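Long-range contacts in O-phospho-L-seryl-tRNA:Cys-tRNA synthase (Methanocaldococcus jannaschii DSM 2661, PDB 5X6B), which probably converts O-phosphoserine attached to tRNA(Cys) into cysteine, using pyridoxal phosphate and a sulfur donor: residues L228-T233 / D247-S252; K144-T149 / L198-D203; L321-Y326 / L397-V402. All coordinates share one frame; numbering follows the deposited sequence.

Contact 1: L228-T233 / D247-S252; sequences LNCAYT and DFIVAS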
ATOM      1  N   LEU B 228      -4.651 -24.475   5.380  1.00 70.66           N
ATOM      2  CA  LEU B 228      -5.354 -23.795   6.464  1.00 62.58           C
ATOM      3  C   LEU B 228      -5.632 -22.343   6.083  1.00 52.86           C
ATOM      4  O   LEU B 228      -4.702 -21.552   5.906  1.00 47.28           O
ATOM      5  CB  LEU B 228      -4.540 -23.868   7.757  1.00 53.80           C
ATOM      6  CG  LEU B 228      -5.128 -23.228   9.017  1.00 56.34           C
ATOM      7  CD1 LEU B 228      -6.463 -23.852   9.395  1.00 51.37           C
ATOM      8  CD2 LEU B 228      -4.141 -23.328  10.165  1.00 46.10           C
ATOM      9  N   ASN B 229      -6.908 -22.001   5.932  1.00 47.54           N
ATOM     10  CA  ASN B 229      -7.285 -20.629   5.601  1.00 48.86           C
ATOM     11  C   ASN B 229      -7.165 -19.724   6.813  1.00 59.51           C
ATOM     12  O   ASN B 229      -8.100 -19.596   7.602  1.00 63.20           O
ATOM     13  CB  ASN B 229      -8.709 -20.562   5.056  1.00 48.03           C
ATOM     14  CG  ASN B 229      -9.101 -19.158   4.636  1.00 51.73           C
ATOM     15  OD1 ASN B 229      -8.256 -18.271   4.537  1.00 54.88           O
ATOM     16  ND2 ASN B 229     -10.390 -18.947   4.394  1.00 57.81           N
ATOM     17  N   CYS B 230      -6.011 -19.085   6.948  1.00 55.19           N
ATOM     18  CA  CYS B 230      -5.749 -18.238   8.094  1.00 56.57           C
ATOM     19  C   CYS B 230      -6.116 -16.780   7.858  1.00 58.06           C
ATOM     20  O   CYS B 230      -5.612 -15.885   8.540  1.00 55.61           O
ATOM     21  CB  CYS B 230      -4.288 -18.350   8.490  1.00 61.89           C
ATOM     22  SG  CYS B 230      -3.902 -19.923   9.253  1.00 64.30           S
ATOM     23  N   ALA B 231      -6.983 -16.542   6.880  1.00 57.85           N
ATOM     24  CA  ALA B 231      -7.688 -15.276   6.820  1.00 58.93           C
ATOM     25  C   ALA B 231      -8.412 -15.173   8.149  1.00 70.12           C
ATOM     26  O   ALA B 231      -8.997 -16.158   8.595  1.00 95.60           O
ATOM     27  CB  ALA B 231      -8.661 -15.231   5.652  1.00 45.22           C
ATOM     28  N   TYR B 232      -8.330 -14.010   8.788  1.00 46.27           N
ATOM     29  CA  TYR B 232      -8.955 -13.750  10.095  1.00 58.06           C
ATOM     30  C   TYR B 232      -8.244 -14.348  11.300  1.00 49.94           C
ATOM     31  O   TYR B 232      -8.730 -14.186  12.418  1.00 56.13           O
ATOM     32  CB  TYR B 232     -10.409 -14.232  10.139  1.00 43.46           C
ATOM     33  CG  TYR B 232     -11.452 -13.178   9.869  1.00 58.16           C
ATOM     34  CD1 TYR B 232     -11.308 -11.880  10.349  1.00 46.26           C
ATOM     35  CD2 TYR B 232     -12.609 -13.494   9.173  1.00 47.18           C
ATOM     36  CE1 TYR B 232     -12.271 -10.924  10.111  1.00 55.02           C
ATOM     37  CE2 TYR B 232     -13.581 -12.547   8.936  1.00 52.35           C
ATOM     38  CZ  TYR B 232     -13.408 -11.264   9.406  1.00 40.36           C
ATOM     39  OH  TYR B 232     -14.374 -10.316   9.165  1.00 46.04           O
ATOM     40  N   THR B 233      -7.117 -15.030  11.108  1.00 36.72           N
ATOM     41  CA  THR B 233      -6.326 -15.430  12.276  1.00 52.65           C
ATOM     42  C   THR B 233      -4.905 -14.888  12.241  1.00 56.65           C
ATOM     43  O   THR B 233      -4.414 -14.384  13.249  1.00 60.86           O
ATOM     44  CB  THR B 233      -6.248 -16.962  12.452  1.00 57.04           C
ATOM     45  OG1 THR B 233      -5.686 -17.564  11.281  1.00 61.52           O
ATOM     46  CG2 THR B 233      -7.620 -17.539  12.724  1.00 50.65           C
ATOM     47  N   ASP B 247       0.215 -27.758   5.453  1.00 54.25           N
ATOM     48  CA  ASP B 247       1.084 -27.773   4.284  1.00 67.16           C
ATOM     49  C   ASP B 247       1.101 -26.386   3.666  1.00 70.04           C
ATOM     50  O   ASP B 247       2.141 -25.891   3.227  1.00 64.37           O
ATOM     51  CB  ASP B 247       0.603 -28.811   3.272  1.00 68.93           C
ATOM     52  CG  ASP B 247       0.592 -30.212   3.845  1.00 68.39           C
ATOM     53  OD1 ASP B 247       1.621 -30.634   4.420  1.00 73.51           O
ATOM     54  OD2 ASP B 247      -0.463 -30.873   3.754  1.00 60.23           O
ATOM     55  N   PHE B 248      -0.071 -25.764   3.649  1.00 66.44           N
ATOM     56  CA  PHE B 248      -0.220 -24.413   3.141  1.00 67.18           C
ATOM     57  C   PHE B 248      -0.952 -23.527   4.139  1.00 69.52           C
ATOM     58  O   PHE B 248      -1.818 -23.987   4.886  1.00 61.50           O
ATOM     59  CB  PHE B 248      -0.973 -24.416   1.813  1.00 69.91           C
ATOM     60  CG  PHE B 248      -0.457 -25.414   0.827  1.00 72.04           C
ATOM     61  CD1 PHE B 248       0.690 -25.154   0.099  1.00 74.96           C
ATOM     62  CD2 PHE B 248      -1.127 -26.607   0.614  1.00 72.23           C
ATOM     63  CE1 PHE B 248       1.166 -26.071  -0.815  1.00 75.60           C
ATOM     64  CE2 PHE B 248      -0.656 -27.526  -0.298  1.00 68.81           C
ATOM     65  CZ  PHE B 248       0.493 -27.257  -1.014  1.00 63.68           C
ATOM     66  N   ILE B 249      -0.591 -22.250   4.143  1.00 66.27           N
ATOM     67  CA  ILE B 249      -1.312 -21.247   4.909  1.00 55.65           C
ATOM     68  C   ILE B 249      -1.522 -20.006   4.057  1.00 58.43           C
ATOM     69  O   ILE B 249      -0.571 -19.459   3.492  1.00 50.46           O
ATOM     70  CB  ILE B 249      -0.567 -20.857   6.195  1.00 58.86           C
ATOM     71  CG1 ILE B 249      -0.527 -22.029   7.171  1.00 58.88           C
ATOM     72  CG2 ILE B 249      -1.232 -19.654   6.851  1.00 69.87           C
ATOM     73  CD1 ILE B 249       0.279 -21.753   8.405  1.00 51.82           C
ATOM     74  N   VAL B 250      -2.770 -19.568   3.948  1.00 53.95           N
ATOM     75  CA  VAL B 250      -3.048 -18.291   3.313  1.00 55.65           C
ATOM     76  C   VAL B 250      -3.401 -17.251   4.371  1.00 66.47           C
ATOM     77  O   VAL B 250      -4.135 -17.528   5.323  1.00 57.64           O
ATOM     78  CB  VAL B 250      -4.178 -18.396   2.274  1.00 54.41           C
ATOM     79  CG1 VAL B 250      -3.727 -19.257   1.099  1.00 44.47           C
ATOM     80  CG2 VAL B 250      -5.445 -18.948   2.906  1.00 44.93           C
ATOM     81  N   ALA B 251      -2.845 -16.056   4.215  1.00 63.63           N
ATOM     82  CA  ALA B 251      -3.133 -14.961   5.127  1.00 62.48           C
ATOM     83  C   ALA B 251      -3.694 -13.780   4.352  1.00 65.11           C
ATOM     84  O   ALA B 251      -3.386 -13.604   3.173  1.00 52.87           O
ATOM     85  CB  ALA B 251      -1.884 -14.557   5.892  1.00 56.13           C
ATOM     86  N   SER B 252      -4.522 -12.980   5.016  1.00 54.72           N
ATOM     87  CA  SER B 252      -5.070 -11.780   4.401  1.00 42.05           C
ATOM     88  C   SER B 252      -4.480 -10.534   5.046  1.00 61.72           C
ATOM     89  O   SER B 252      -4.647 -10.305   6.245  1.00 59.75           O
ATOM     90  CB  SER B 252      -6.589 -11.762   4.511  1.00 50.60           C
ATOM     91  OG  SER B 252      -7.127 -10.662   3.802  1.00 58.73           O
TER
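Leu228 and Asn229 pair in parallel register with Ile249 and Val250, and three backbone hydrogen bonds cross the seam. From Leu228 N to Phe248 O the distance is 2.9 Å, and the bond is nearly straight, at 169°. The return bond from Val250 N to Leu228 O is weak at 3.4 Å, and that same oxygen also receives the CA-H of Ile249. Cys230 N comes within 2.9 Å of Val250 O, but the bond is bent to 125° and weak.

Side-chain packing falls on both faces of the sheet. On the face of Leu228 and Ile249, the sulfur of Cys230 meets the CG2 branch of Ile249 at 3.6 Å. On the other face, the CG2 methyl of Val250 rests against the amide oxygen OD1 of Asn229, 3.3 Å away, the two side chains crossing at a slant. Further on, the methyl of Ala231 rests against Ser252 CB, 4.2 Å away.

Polar side chains act where the strands end. With CG of Asn229 opposite its own backbone N (chi1 -177°), the amide reaches forward along the chain, and OD1 accepts Ala231 N at 3.2 Å from above the carbonyl plane. This Asx turn ties down one end of the amide; the other, ND2, bonds to the pyridine nitrogen N1 of the cofactor-modified lysine at position 255. Ser252 OG reaches a phosphate oxygen of the same residue, so neighbouring strand ends hold the cofactor at its ring and at its phosphate. Asn229 probably occupies the place that an aspartate holds in aspartate aminotransferase. Cofactor-binding side chains carried at the ends of adjacent parallel strands in a seven-stranded mixed sheet are consistent with the large domain of fold-type I pyridoxal phosphate enzymes.

Contact 2: K144-T149 / L198-D203; sequences KNAHYT and LLTHVD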
ATOM      1  N   LYS B 144     -18.164 -26.561   6.237  1.00 53.37           N
ATOM      2  CA  LYS B 144     -19.383 -25.934   5.737  1.00 60.22           C
ATOM      3  C   LYS B 144     -19.434 -24.442   6.053  1.00 67.90           C
ATOM      4  O   LYS B 144     -20.283 -23.720   5.529  1.00 78.85           O
ATOM      5  CB  LYS B 144     -20.616 -26.637   6.314  1.00 66.77           C
ATOM      6  CG  LYS B 144     -21.540 -27.199   5.251  1.00 76.51           C
ATOM      7  CD  LYS B 144     -22.779 -27.850   5.842  1.00 86.24           C
ATOM      8  CE  LYS B 144     -22.801 -29.342   5.523  1.00 93.20           C
ATOM      9  NZ  LYS B 144     -24.134 -29.970   5.753  1.00 84.31           N
ATOM     10  N   ASN B 145     -18.522 -23.986   6.906  1.00 70.32           N
ATOM     11  CA  ASN B 145     -18.440 -22.572   7.262  1.00 71.90           C
ATOM     12  C   ASN B 145     -17.480 -21.801   6.367  1.00 73.60           C
ATOM     13  O   ASN B 145     -17.174 -20.635   6.630  1.00 67.51           O
ATOM     14  CB  ASN B 145     -17.997 -22.404   8.717  1.00 71.88           C
ATOM     15  CG  ASN B 145     -19.142 -22.498   9.692  1.00 65.47           C
ATOM     16  OD1 ASN B 145     -20.313 -22.486   9.305  1.00 58.56           O
ATOM     17  ND2 ASN B 145     -18.810 -22.560  10.978  1.00 53.95           N
ATOM     18  N   ALA B 146     -17.003 -22.455   5.316  1.00 81.93           N
ATOM     19  CA  ALA B 146     -15.965 -21.880   4.470  1.00 74.36           C
ATOM     20  C   ALA B 146     -16.423 -20.603   3.771  1.00 67.24           C
ATOM     21  O   ALA B 146     -17.595 -20.455   3.407  1.00 59.98           O
ATOM     22  CB  ALA B 146     -15.495 -22.903   3.446  1.00 57.51           C
ATOM     23  N   HIS B 147     -15.479 -19.682   3.603  1.00 52.66           N
ATOM     24  CA  HIS B 147     -15.716 -18.423   2.910  1.00 57.42           C
ATOM     25  C   HIS B 147     -16.014 -18.681   1.440  1.00 60.59           C
ATOM     26  O   HIS B 147     -15.428 -19.583   0.837  1.00 62.84           O
ATOM     27  CB  HIS B 147     -14.502 -17.506   3.057  1.00 61.58           C
ATOM     28  CG  HIS B 147     -14.767 -16.081   2.688  1.00 67.55           C
ATOM     29  ND1 HIS B 147     -14.375 -15.536   1.490  1.00 60.58           N
ATOM     30  CD2 HIS B 147     -15.392 -15.086   3.369  1.00 71.67           C
ATOM     31  CE1 HIS B 147     -14.742 -14.266   1.442  1.00 67.64           C
ATOM     32  NE2 HIS B 147     -15.363 -13.973   2.570  1.00 62.23           N
ATOM     33  N   TYR B 148     -16.915 -17.887   0.866  1.00 56.27           N
ATOM     34  CA  TYR B 148     -17.377 -18.101  -0.505  1.00 58.89           C
ATOM     35  C   TYR B 148     -16.221 -18.173  -1.501  1.00 60.20           C
ATOM     36  O   TYR B 148     -16.318 -18.847  -2.524  1.00 60.38           O
ATOM     37  CB  TYR B 148     -18.367 -17.002  -0.924  1.00 46.94           C
ATOM     38  CG  TYR B 148     -17.750 -15.649  -1.241  1.00 66.17           C
ATOM     39  CD1 TYR B 148     -17.255 -15.367  -2.513  1.00 68.84           C
ATOM     40  CD2 TYR B 148     -17.690 -14.648  -0.282  1.00 58.32           C
ATOM     41  CE1 TYR B 148     -16.701 -14.137  -2.809  1.00 72.22           C
ATOM     42  CE2 TYR B 148     -17.137 -13.413  -0.571  1.00 72.69           C
ATOM     43  CZ  TYR B 148     -16.641 -13.163  -1.836  1.00 79.96           C
ATOM     44  OH  TYR B 148     -16.090 -11.936  -2.130  1.00 69.63           O
ATOM     45  N   THR B 149     -15.126 -17.485  -1.196  1.00 59.61           N
ATOM     46  CA  THR B 149     -13.972 -17.478  -2.082  1.00 59.62           C
ATOM     47  C   THR B 149     -13.294 -18.842  -2.155  1.00 56.39           C
ATOM     48  O   THR B 149     -12.553 -19.117  -3.092  1.00 55.10           O
ATOM     49  CB  THR B 149     -12.934 -16.429  -1.648  1.00 58.36           C
ATOM     50  OG1 THR B 149     -12.464 -16.730  -0.327  1.00 52.27           O
ATOM     51  CG2 THR B 149     -13.555 -15.048  -1.665  1.00 53.90           C
ATOM     52  N   LEU B 198      -9.105 -28.479   3.127  1.00 61.13           N
ATOM     53  CA  LEU B 198      -9.146 -27.058   3.465  1.00 70.85           C
ATOM     54  C   LEU B 198      -9.921 -26.801   4.757  1.00 70.15           C
ATOM     55  O   LEU B 198     -11.043 -27.278   4.925  1.00 61.66           O
ATOM     56  CB  LEU B 198      -9.767 -26.265   2.307  1.00 68.80           C
ATOM     57  CG  LEU B 198      -9.769 -24.733   2.350  1.00 61.52           C
ATOM     58  CD1 LEU B 198      -9.622 -24.179   0.942  1.00 49.85           C
ATOM     59  CD2 LEU B 198     -11.042 -24.193   2.990  1.00 57.63           C
ATOM     60  N   LEU B 199      -9.322 -26.041   5.668  1.00 64.79           N
ATOM     61  CA  LEU B 199     -10.002 -25.667   6.904  1.00 69.69           C
ATOM     62  C   LEU B 199     -10.021 -24.153   7.102  1.00 64.80           C
ATOM     63  O   LEU B 199      -8.972 -23.514   7.205  1.00 54.19           O
ATOM     64  CB  LEU B 199      -9.340 -26.337   8.113  1.00 64.87           C
ATOM     65  CG  LEU B 199      -9.893 -25.916   9.481  1.00 58.26           C
ATOM     66  CD1 LEU B 199     -11.373 -26.262   9.610  1.00 52.51           C
ATOM     67  CD2 LEU B 199      -9.087 -26.541  10.610  1.00 49.32           C
ATOM     68  N   THR B 200     -11.220 -23.583   7.141  1.00 58.18           N
ATOM     69  CA  THR B 200     -11.380 -22.177   7.471  1.00 55.18           C
ATOM     70  C   THR B 200     -11.092 -22.000   8.955  1.00 59.56           C
ATOM     71  O   THR B 200     -11.938 -22.318   9.795  1.00 61.17           O
ATOM     72  CB  THR B 200     -12.792 -21.672   7.143  1.00 59.56           C
ATOM     73  OG1 THR B 200     -13.074 -21.914   5.761  1.00 71.85           O
ATOM     74  CG2 THR B 200     -12.898 -20.186   7.412  1.00 57.33           C
ATOM     75  N   HIS B 201      -9.897 -21.506   9.273  1.00 55.83           N
ATOM     76  CA  HIS B 201      -9.419 -21.458  10.658  1.00 59.50           C
ATOM     77  C   HIS B 201     -10.362 -20.682  11.573  1.00 62.46           C
ATOM     78  O   HIS B 201     -10.638 -21.107  12.694  1.00 62.25           O
ATOM     79  CB  HIS B 201      -8.024 -20.845  10.717  1.00 52.93           C
ATOM     80  CG  HIS B 201      -7.277 -21.176  11.968  1.00 55.74           C
ATOM     81  ND1 HIS B 201      -6.031 -20.660  12.250  1.00 59.38           N
ATOM     82  CD2 HIS B 201      -7.596 -21.977  13.012  1.00 60.54           C
ATOM     83  CE1 HIS B 201      -5.616 -21.125  13.415  1.00 58.22           C
ATOM     84  NE2 HIS B 201      -6.548 -21.928  13.897  1.00 73.90           N
ATOM     85  N   VAL B 202     -10.839 -19.542  11.085  1.00 54.91           N
ATOM     86  CA  VAL B 202     -11.961 -18.840  11.694  1.00 53.13           C
ATOM     87  C   VAL B 202     -12.920 -18.434  10.578  1.00 56.74           C
ATOM     88  O   VAL B 202     -12.541 -17.710   9.656  1.00 52.71           O
ATOM     89  CB  VAL B 202     -11.511 -17.592  12.505  1.00 52.56           C
ATOM     90  CG1 VAL B 202     -12.688 -16.665  12.768  1.00 44.14           C
ATOM     91  CG2 VAL B 202     -10.877 -18.003  13.819  1.00 56.17           C
ATOM     92  N   ASP B 203     -14.155 -18.922  10.641  1.00 44.38           N
ATOM     93  CA  ASP B 203     -15.145 -18.555   9.637  1.00 56.59           C
ATOM     94  C   ASP B 203     -15.545 -17.099   9.794  1.00 51.34           C
ATOM     95  O   ASP B 203     -15.395 -16.520  10.871  1.00 51.88           O
ATOM     96  CB  ASP B 203     -16.388 -19.435   9.723  1.00 42.87           C
ATOM     97  CG  ASP B 203     -17.058 -19.361  11.075  1.00 59.67           C
ATOM     98  OD1 ASP B 203     -16.371 -19.583  12.101  1.00 46.04           O
ATOM     99  OD2 ASP B 203     -18.264 -19.038  11.108  1.00 60.01           O
TER
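Asn145 lays its amide against the carboxylate of Asp203, the two flat groups stacked with their planes 15° apart. Asn145 ND2 and Asp203 OD2 stay 3.6 Å apart without a hydrogen bond, and behind them the CB atoms of the two residues meet at 3.5 Å. A second pair is Ala146 with Thr200: OG1 of the threonine sits 3.2 Å from Ala146 CA and 3.5 Å from Ala146 CB. No hydrogen bond spans the two segments, so the join depends on packing between groups whose polar ends are engaged elsewhere.

These residues lie at or just past the ends of strands 139-143 and 194-200, parallel neighbours in the sheet. The turn at 144-147 leads from the first of them into helix 148-156, the connection of a beta-alpha-beta crossover that returns to strand 160-166 alongside.

A second shell holds the polar groups. Tyr166 OH bonds Asn145 OD1, and Asn145 ND2 bonds the carbonyl of Tyr173. The carboxylate of Asp203 is gripped at both oxygens, by the backbone N of Asn208 at OD1 and that of Tyr206 at OD2, while Thr200 OG1 is tied to Asp143. At the start of the helix, His147 ND1 and Thr149 OG1 share a 2.9 Å hydrogen bond, Lys126 NZ bonds the same hydroxyl, and Thr149 packs on Leu291 of the second subunit.

Contact 3: L321-Y326 / L397-V402; sequences LKKTRY and LEWEQV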
ATOM      1  N   LEU B 321      -9.769  -9.967  22.968  1.00 48.65           N
ATOM      2  CA  LEU B 321     -10.820 -10.902  23.367  1.00 59.22           C
ATOM      3  C   LEU B 321     -11.588 -10.355  24.564  1.00 50.33           C
ATOM      4  O   LEU B 321     -12.815 -10.473  24.641  1.00 41.90           O
ATOM      5  CB  LEU B 321     -10.239 -12.280  23.693  1.00 62.75           C
ATOM      6  CG  LEU B 321      -9.745 -13.059  22.474  1.00 59.78           C
ATOM      7  CD1 LEU B 321      -9.159 -14.397  22.872  1.00 51.26           C
ATOM      8  CD2 LEU B 321     -10.882 -13.240  21.493  1.00 43.88           C
ATOM      9  N   LYS B 322     -10.853  -9.739  25.485  1.00 55.33           N
ATOM     10  CA  LYS B 322     -11.459  -9.078  26.636  1.00 52.68           C
ATOM     11  C   LYS B 322     -12.441  -7.993  26.205  1.00 47.90           C
ATOM     12  O   LYS B 322     -13.527  -7.877  26.775  1.00 47.78           O
ATOM     13  CB  LYS B 322     -10.382  -8.484  27.540  1.00 43.85           C
ATOM     14  CG  LYS B 322     -10.936  -7.794  28.765  1.00 46.25           C
ATOM     15  CD  LYS B 322      -9.820  -7.294  29.660  1.00 48.88           C
ATOM     16  CE  LYS B 322     -10.384  -6.523  30.837  1.00 45.13           C
ATOM     17  NZ  LYS B 322      -9.321  -5.899  31.679  1.00 44.71           N
ATOM     18  N   LYS B 323     -12.063  -7.207  25.198  1.00 41.94           N
ATOM     19  CA  LYS B 323     -12.963  -6.185  24.668  1.00 45.83           C
ATOM     20  C   LYS B 323     -14.191  -6.845  24.076  1.00 50.01           C
ATOM     21  O   LYS B 323     -15.319  -6.374  24.255  1.00 46.04           O
ATOM     22  CB  LYS B 323     -12.278  -5.327  23.602  1.00 53.35           C
ATOM     23  CG  LYS B 323     -11.057  -4.552  24.066  1.00 46.94           C
ATOM     24  CD  LYS B 323     -10.428  -3.840  22.884  1.00 50.49           C
ATOM     25  CE  LYS B 323      -9.086  -3.232  23.239  1.00 53.13           C
ATOM     26  NZ  LYS B 323      -8.373  -2.765  22.016  1.00 47.02           N
ATOM     27  N   THR B 324     -13.949  -7.944  23.369  1.00 45.27           N
ATOM     28  CA  THR B 324     -14.994  -8.688  22.688  1.00 45.83           C
ATOM     29  C   THR B 324     -15.998  -9.261  23.678  1.00 52.88           C
ATOM     30  O   THR B 324     -17.211  -9.080  23.534  1.00 51.61           O
ATOM     31  CB  THR B 324     -14.392  -9.835  21.859  1.00 57.10           C
ATOM     32  OG1 THR B 324     -13.450  -9.305  20.919  1.00 47.67           O
ATOM     33  CG2 THR B 324     -15.479 -10.602  21.125  1.00 39.53           C
ATOM     34  N   ARG B 325     -15.484  -9.955  24.687  1.00 49.07           N
ATOM     35  CA  ARG B 325     -16.340 -10.611  25.665  1.00 48.00           C
ATOM     36  C   ARG B 325     -17.085  -9.600  26.523  1.00 53.30           C
ATOM     37  O   ARG B 325     -18.201  -9.869  26.967  1.00 49.75           O
ATOM     38  CB  ARG B 325     -15.522 -11.558  26.539  1.00 44.72           C
ATOM     39  CG  ARG B 325     -14.955 -12.717  25.751  1.00 53.98           C
ATOM     40  CD  ARG B 325     -14.191 -13.697  26.610  1.00 55.69           C
ATOM     41  NE  ARG B 325     -13.575 -14.729  25.783  1.00 56.40           N
ATOM     42  CZ  ARG B 325     -12.787 -15.694  26.247  1.00 75.38           C
ATOM     43  NH1 ARG B 325     -12.514 -15.769  27.543  1.00 73.34           N
ATOM     44  NH2 ARG B 325     -12.271 -16.585  25.411  1.00 78.43           N
ATOM     45  N   TYR B 326     -16.475  -8.437  26.745  1.00 52.67           N
ATOM     46  CA  TYR B 326     -17.159  -7.346  27.429  1.00 42.95           C
ATOM     47  C   TYR B 326     -18.405  -6.933  26.656  1.00 52.69           C
ATOM     48  O   TYR B 326     -19.460  -6.704  27.241  1.00 62.17           O
ATOM     49  CB  TYR B 326     -16.235  -6.142  27.607  1.00 60.33           C
ATOM     50  CG  TYR B 326     -16.948  -4.903  28.108  1.00 57.02           C
ATOM     51  CD1 TYR B 326     -17.252  -4.746  29.455  1.00 55.05           C
ATOM     52  CD2 TYR B 326     -17.324  -3.893  27.230  1.00 59.67           C
ATOM     53  CE1 TYR B 326     -17.908  -3.617  29.911  1.00 63.90           C
ATOM     54  CE2 TYR B 326     -17.980  -2.762  27.680  1.00 68.23           C
ATOM     55  CZ  TYR B 326     -18.266  -2.628  29.018  1.00 59.64           C
ATOM     56  OH  TYR B 326     -18.918  -1.504  29.457  1.00 54.99           O
ATOM     57  N   LEU B 397     -10.231  -1.241  18.635  1.00 42.21           N
ATOM     58  CA  LEU B 397     -10.787  -0.039  19.250  1.00 49.75           C
ATOM     59  C   LEU B 397     -10.173   0.243  20.622  1.00 56.00           C
ATOM     60  O   LEU B 397      -9.797  -0.681  21.349  1.00 47.26           O
ATOM     61  CB  LEU B 397     -12.300  -0.155  19.392  1.00 40.82           C
ATOM     62  CG  LEU B 397     -13.125  -0.027  18.117  1.00 53.14           C
ATOM     63  CD1 LEU B 397     -14.609  -0.168  18.434  1.00 52.13           C
ATOM     64  CD2 LEU B 397     -12.842   1.300  17.446  1.00 61.13           C
ATOM     65  N   GLU B 398     -10.068   1.523  20.964  1.00 50.26           N
ATOM     66  CA  GLU B 398      -9.718   1.919  22.322  1.00 58.52           C
ATOM     67  C   GLU B 398     -10.863   1.518  23.251  1.00 56.62           C
ATOM     68  O   GLU B 398     -12.020   1.450  22.820  1.00 51.18           O
ATOM     69  CB  GLU B 398      -9.453   3.426  22.409  1.00 46.14           C
ATOM     70  CG  GLU B 398      -8.370   3.947  21.470  1.00 45.66           C
ATOM     71  CD  GLU B 398      -6.971   3.532  21.886  1.00 65.81           C
ATOM     72  OE1 GLU B 398      -6.678   3.563  23.099  1.00 85.75           O
ATOM     73  OE2 GLU B 398      -6.159   3.182  21.002  1.00 70.64           O
ATOM     74  N   TRP B 399     -10.546   1.249  24.516  1.00 53.19           N
ATOM     75  CA  TRP B 399     -11.559   0.850  25.493  1.00 41.92           C
ATOM     76  C   TRP B 399     -12.653   1.899  25.671  1.00 43.74           C
ATOM     77  O   TRP B 399     -13.818   1.556  25.896  1.00 45.20           O
ATOM     78  CB  TRP B 399     -10.911   0.538  26.842  1.00 39.48           C
ATOM     79  CG  TRP B 399     -10.609  -0.923  26.999  1.00 47.85           C
ATOM     80  CD1 TRP B 399      -9.384  -1.528  26.921  1.00 31.11           C
ATOM     81  CD2 TRP B 399     -11.557  -1.966  27.239  1.00 28.45           C
ATOM     82  NE1 TRP B 399      -9.513  -2.879  27.117  1.00 42.08           N
ATOM     83  CE2 TRP B 399     -10.840  -3.176  27.313  1.00 41.77           C
ATOM     84  CE3 TRP B 399     -12.946  -1.995  27.414  1.00 41.04           C
ATOM     85  CZ2 TRP B 399     -11.462  -4.407  27.542  1.00 42.52           C
ATOM     86  CZ3 TRP B 399     -13.567  -3.220  27.641  1.00 41.88           C
ATOM     87  CH2 TRP B 399     -12.823  -4.406  27.703  1.00 45.04           C
ATOM     88  N   GLU B 400     -12.284   3.171  25.559  1.00 42.54           N
ATOM     89  CA  GLU B 400     -13.270   4.243  25.617  1.00 40.19           C
ATOM     90  C   GLU B 400     -14.247   4.121  24.454  1.00 50.03           C
ATOM     91  O   GLU B 400     -15.450   4.316  24.614  1.00 52.88           O
ATOM     92  CB  GLU B 400     -12.585   5.605  25.600  1.00 40.29           C
ATOM     93  CG  GLU B 400     -13.538   6.784  25.769  1.00 61.96           C
ATOM     94  CD  GLU B 400     -12.808   8.102  25.968  1.00 56.27           C
ATOM     95  OE1 GLU B 400     -11.579   8.081  26.201  1.00 57.10           O
ATOM     96  OE2 GLU B 400     -13.466   9.160  25.884  1.00 84.65           O
ATOM     97  N   GLN B 401     -13.721   3.781  23.283  1.00 50.83           N
ATOM     98  CA  GLN B 401     -14.561   3.596  22.109  1.00 50.30           C
ATOM     99  C   GLN B 401     -15.466   2.382  22.285  1.00 49.48           C
ATOM    100  O   GLN B 401     -16.624   2.394  21.869  1.00 43.69           O
ATOM    101  CB  GLN B 401     -13.700   3.457  20.856  1.00 58.19           C
ATOM    102  CG  GLN B 401     -12.982   4.737  20.493  1.00 56.47           C
ATOM    103  CD  GLN B 401     -11.994   4.552  19.368  1.00 54.94           C
ATOM    104  OE1 GLN B 401     -11.190   3.621  19.379  1.00 55.16           O
ATOM    105  NE2 GLN B 401     -12.050   5.440  18.384  1.00 51.22           N
ATOM    106  N   VAL B 402     -14.936   1.341  22.919  1.00 39.57           N
ATOM    107  CA  VAL B 402     -15.725   0.155  23.214  1.00 42.00           C
ATOM    108  C   VAL B 402     -16.920   0.496  24.113  1.00 51.65           C
ATOM    109  O   VAL B 402     -18.053   0.107  23.817  1.00 49.72           O
ATOM    110  CB  VAL B 402     -14.863  -0.937  23.882  1.00 51.32           C
ATOM    111  CG1 VAL B 402     -15.712  -2.149  24.234  1.00 33.14           C
ATOM    112  CG2 VAL B 402     -13.706  -1.335  22.968  1.00 45.66           C
TER
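In the C-terminal part of the chain, helix 317-331 packs against the start of helix 399-415, with Trp399 laid across Lys323 and its edge against Tyr326. Aliphatic carbons do much of the work on the indole: Lys323 CG lies over one face, 3.8 Å from the centroid of the six-membered ring in a CH-pi contact, while Lys322 CG meets the edge at Trp399 CZ2, 3.6 Å away. Tyr326, its CG swung opposite the backbone N (chi1 171°), forms an offset edge-to-face pair in which the edge of Trp399 points at the tyrosine face, with planes at 72°. Val402 CG1 touches Tyr326 CD2 at 3.8 Å.

The polar link comes from the extended chain of Lys323, which passes the indole and carries NZ to within 2.6 Å of Leu397 O. Glu320 forms a salt bridge with the same ammonium. Next to that carbonyl, Glu398 is the N-cap residue, and its backbone N donates to Gln401 OE1 at 2.9 Å, in the carbonyl plane and on a lone pair. A side chain of the third helical residue accepting from the N-cap backbone N is one half of a capping box, a feature of helix N-termini.

Overall arrangement
From the N terminus, contact 2 comes first: 144-149 meets 198-203, closing a loop of 48 residues that holds most of helix 148-156, strand 160-166 and helix 179-188. Contact 1 then closes a short loop of 13 residues between neighbouring strands, and contact 3 closes the longest, of 70 residues. The three follow in series; none nests or crosses. Contacts 1 and 2 touch, because strands 194-200 and 226-229 are sheet neighbours: Asn229 pairs through its backbone with Leu199 and His201. Together they join the ends of four neighbouring strands of the sheet, next to the cofactor site. Contact 3 joins two helices elsewhere, its centre about 25 Å from that of contact 1.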